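Catechol 1,2-dioxygenase (PDB 2AZQ) probably catalyses the ferric iron-dependent intradiol cleavage of catechol by molecular oxygen to cis,cis-muconate, a step of the beta-ketoadipate pathway. Local coordinates at residues L262-D267 with R280-S285. Sequence-based numbering, arbitrary orientation.
Sequences LRFVED and RFAELS
The guanidinium of Arg280 lies flat on one face of the Phe264 ring, the planes 16° apart. With Arg280 CZ 3.8 Å from the Phe264 centroid and off-centre, this is a cation-pi stack that carries NH2 over the middle of the ring. The backbones beneath form the antiparallel pair of strands 259-265 and 281-289, joined by a long connection without helix or strand, in the beta-rich iron-binding domain of an intradiol dioxygenase. At the guanidinium edge, NH1 makes a long salt bridge to Glu266 OE2 (3.5 Å), with the carboxylate plane turned steeply against it. An Arg280 chain extended from CG to NE, with CG anti to the backbone N (chi1 179°), brings the group across to both partners. Two hydrogen-bonded pairs set the register: Arg263 N reaches Glu283 O at 2.9 Å and Glu283 N returns to Arg263 O, while Val265 N meets Phe281 O almost straight on (3.1 Å, 172° at the hydrogen) and Phe281 N bonds to Val265 O at 3.2 Å. Phe264 and Ala282 face each other in the non-hydrogen-bonded pair between them, on the sheet face that carries the Arg280 stack. Val265 and Phe281 project from the other face, where Phe134 meets the Phe281 ring edge-to-face and Arg274 pairs with Glu283 OE1. Backbone hydrogen bonds from Ala282 and Leu284 to Val132, Phe134 and Gln136 place strand 132-140 across 281-289 from 262-267. Val265 rests on a face of the Phe281 ring in a CH-pi contact, its CB 3.7 Å from the Phe281 ring centroid and displaced toward CZ.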
loop_
_atom_site.group_PDB
_atom_site.type_symbol
_atom_site.label_atom_id
_atom_site.label_comp_id
_atom_site.label_asym_id
_atom_site.label_seq_id
_atom_site.Cartn_x
_atom_site.Cartn_y
_atom_site.Cartn_z
ATOM N N LEU A 262 11.243 -1.702 -37.164
ATOM C CA LEU A 262 11.253 -3.101 -37.476
ATOM C C LEU A 262 11.115 -3.322 -38.982
ATOM O O LEU A 262 10.348 -2.631 -39.651
ATOM C CB LEU A 262 10.123 -3.771 -36.710
ATOM C CG LEU A 262 10.027 -5.268 -36.958
ATOM C CD1 LEU A 262 11.298 -5.950 -36.433
ATOM C CD2 LEU A 262 8.789 -5.810 -36.270
ATOM N N ARG A 263 11.879 -4.280 -39.508
ATOM C CA ARG A 263 11.849 -4.592 -40.938
ATOM C C ARG A 263 11.488 -6.049 -41.134
ATOM O O ARG A 263 12.117 -6.943 -40.552
ATOM C CB ARG A 263 13.211 -4.307 -41.591
ATOM C CG ARG A 263 13.820 -3.031 -41.067
ATOM C CD ARG A 263 15.052 -2.551 -41.841
ATOM N NE ARG A 263 15.873 -1.642 -41.017
ATOM C CZ ARG A 263 16.831 -0.824 -41.468
ATOM N NH1 ARG A 263 17.119 -0.769 -42.778
ATOM N NH2 ARG A 263 17.520 -0.080 -40.592
ATOM N N PHE A 264 10.464 -6.278 -41.948
ATOM C CA PHE A 264 10.030 -7.628 -42.239
ATOM C C PHE A 264 10.606 -8.222 -43.515
ATOM O O PHE A 264 10.570 -7.611 -44.581
ATOM C CB PHE A 264 8.515 -7.685 -42.278
ATOM C CG PHE A 264 7.891 -7.490 -40.944
ATOM C CD1 PHE A 264 7.544 -6.226 -40.496
ATOM C CD2 PHE A 264 7.687 -8.581 -40.098
ATOM C CE1 PHE A 264 6.997 -6.050 -39.217
ATOM C CE2 PHE A 264 7.141 -8.414 -38.817
ATOM C CZ PHE A 264 6.797 -7.151 -38.378
ATOM N N VAL A 265 11.151 -9.424 -43.391
ATOM C CA VAL A 265 11.724 -10.133 -44.522
ATOM C C VAL A 265 10.782 -11.311 -44.840
ATOM O O VAL A 265 10.538 -12.149 -43.977
ATOM C CB VAL A 265 13.155 -10.609 -44.158
ATOM C CG1 VAL A 265 13.733 -11.458 -45.244
ATOM C CG2 VAL A 265 14.046 -9.406 -43.957
ATOM N N GLU A 266 10.211 -11.349 -46.050
ATOM C CA GLU A 266 9.295 -12.442 -46.428
ATOM C C GLU A 266 9.858 -13.406 -47.463
ATOM O O GLU A 266 10.285 -12.980 -48.530
ATOM C CB GLU A 266 7.984 -11.936 -47.039
ATOM C CG GLU A 266 7.111 -11.018 -46.237
ATOM C CD GLU A 266 5.731 -10.897 -46.878
ATOM O OE1 GLU A 266 5.658 -10.704 -48.112
ATOM O OE2 GLU A 266 4.716 -10.986 -46.156
ATOM N N ASP A 267 9.827 -14.700 -47.165
ATOM C CA ASP A 267 10.288 -15.723 -48.105
ATOM C C ASP A 267 9.939 -17.133 -47.671
ATOM O O ASP A 267 10.704 -17.757 -46.925
ATOM C CB ASP A 267 11.799 -15.712 -48.305
ATOM C CG ASP A 267 12.289 -16.987 -49.028
ATOM O OD1 ASP A 267 13.521 -17.221 -49.088
ATOM O OD2 ASP A 267 11.435 -17.762 -49.544
ATOM N N ARG A 280 8.486 -15.593 -43.243
ATOM C CA ARG A 280 8.565 -14.283 -42.562
ATOM C C ARG A 280 9.291 -14.241 -41.215
ATOM O O ARG A 280 9.269 -15.201 -40.449
ATOM C CB ARG A 280 7.150 -13.720 -42.390
ATOM C CG ARG A 280 7.006 -12.399 -41.701
ATOM C CD ARG A 280 5.638 -11.838 -42.078
ATOM N NE ARG A 280 5.246 -10.667 -41.299
ATOM C CZ ARG A 280 5.009 -9.461 -41.810
ATOM N NH1 ARG A 280 5.126 -9.250 -43.116
ATOM N NH2 ARG A 280 4.627 -8.467 -41.016
ATOM N N PHE A 281 9.950 -13.119 -40.953
ATOM C CA PHE A 281 10.666 -12.903 -39.707
ATOM C C PHE A 281 10.981 -11.414 -39.599
ATOM O O PHE A 281 10.930 -10.685 -40.595
ATOM C CB PHE A 281 11.935 -13.746 -39.649
ATOM C CG PHE A 281 13.028 -13.266 -40.528
ATOM C CD1 PHE A 281 13.799 -12.178 -40.166
ATOM C CD2 PHE A 281 13.293 -13.899 -41.721
ATOM C CE1 PHE A 281 14.815 -11.728 -40.974
ATOM C CE2 PHE A 281 14.313 -13.451 -42.538
ATOM C CZ PHE A 281 15.079 -12.356 -42.158
ATOM N N ALA A 282 11.278 -10.954 -38.386
ATOM C CA ALA A 282 11.547 -9.543 -38.171
ATOM C C ALA A 282 13.011 -9.320 -37.967
ATOM O O ALA A 282 13.735 -10.236 -37.592
ATOM C CB ALA A 282 10.764 -9.041 -36.967
ATOM N N GLU A 283 13.436 -8.097 -38.261
ATOM C CA GLU A 283 14.823 -7.676 -38.093
ATOM C C GLU A 283 14.793 -6.298 -37.510
ATOM O O GLU A 283 14.054 -5.428 -37.964
ATOM C CB GLU A 283 15.579 -7.643 -39.413
ATOM C CG GLU A 283 15.814 -9.011 -39.978
ATOM C CD GLU A 283 16.705 -8.989 -41.193
ATOM O OE1 GLU A 283 16.909 -10.075 -41.777
ATOM O OE2 GLU A 283 17.200 -7.896 -41.559
ATOM N N LEU A 284 15.609 -6.105 -36.496
ATOM C CA LEU A 284 15.655 -4.841 -35.805
ATOM C C LEU A 284 17.085 -4.577 -35.318
ATOM O O LEU A 284 17.751 -5.445 -34.721
ATOM C CB LEU A 284 14.636 -4.892 -34.652
ATOM C CG LEU A 284 14.557 -3.775 -33.604
ATOM C CD1 LEU A 284 14.438 -2.402 -34.261
ATOM C CD2 LEU A 284 13.368 -4.050 -32.708
ATOM N N SER A 285 17.584 -3.387 -35.618
ATOM C CA SER A 285 18.934 -3.046 -35.192
ATOM C C SER A 285 18.856 -1.759 -34.396
ATOM O O SER A 285 18.204 -0.797 -34.792
ATOM C CB SER A 285 19.861 -2.870 -36.388
ATOM O OG SER A 285 19.485 -1.729 -37.124
#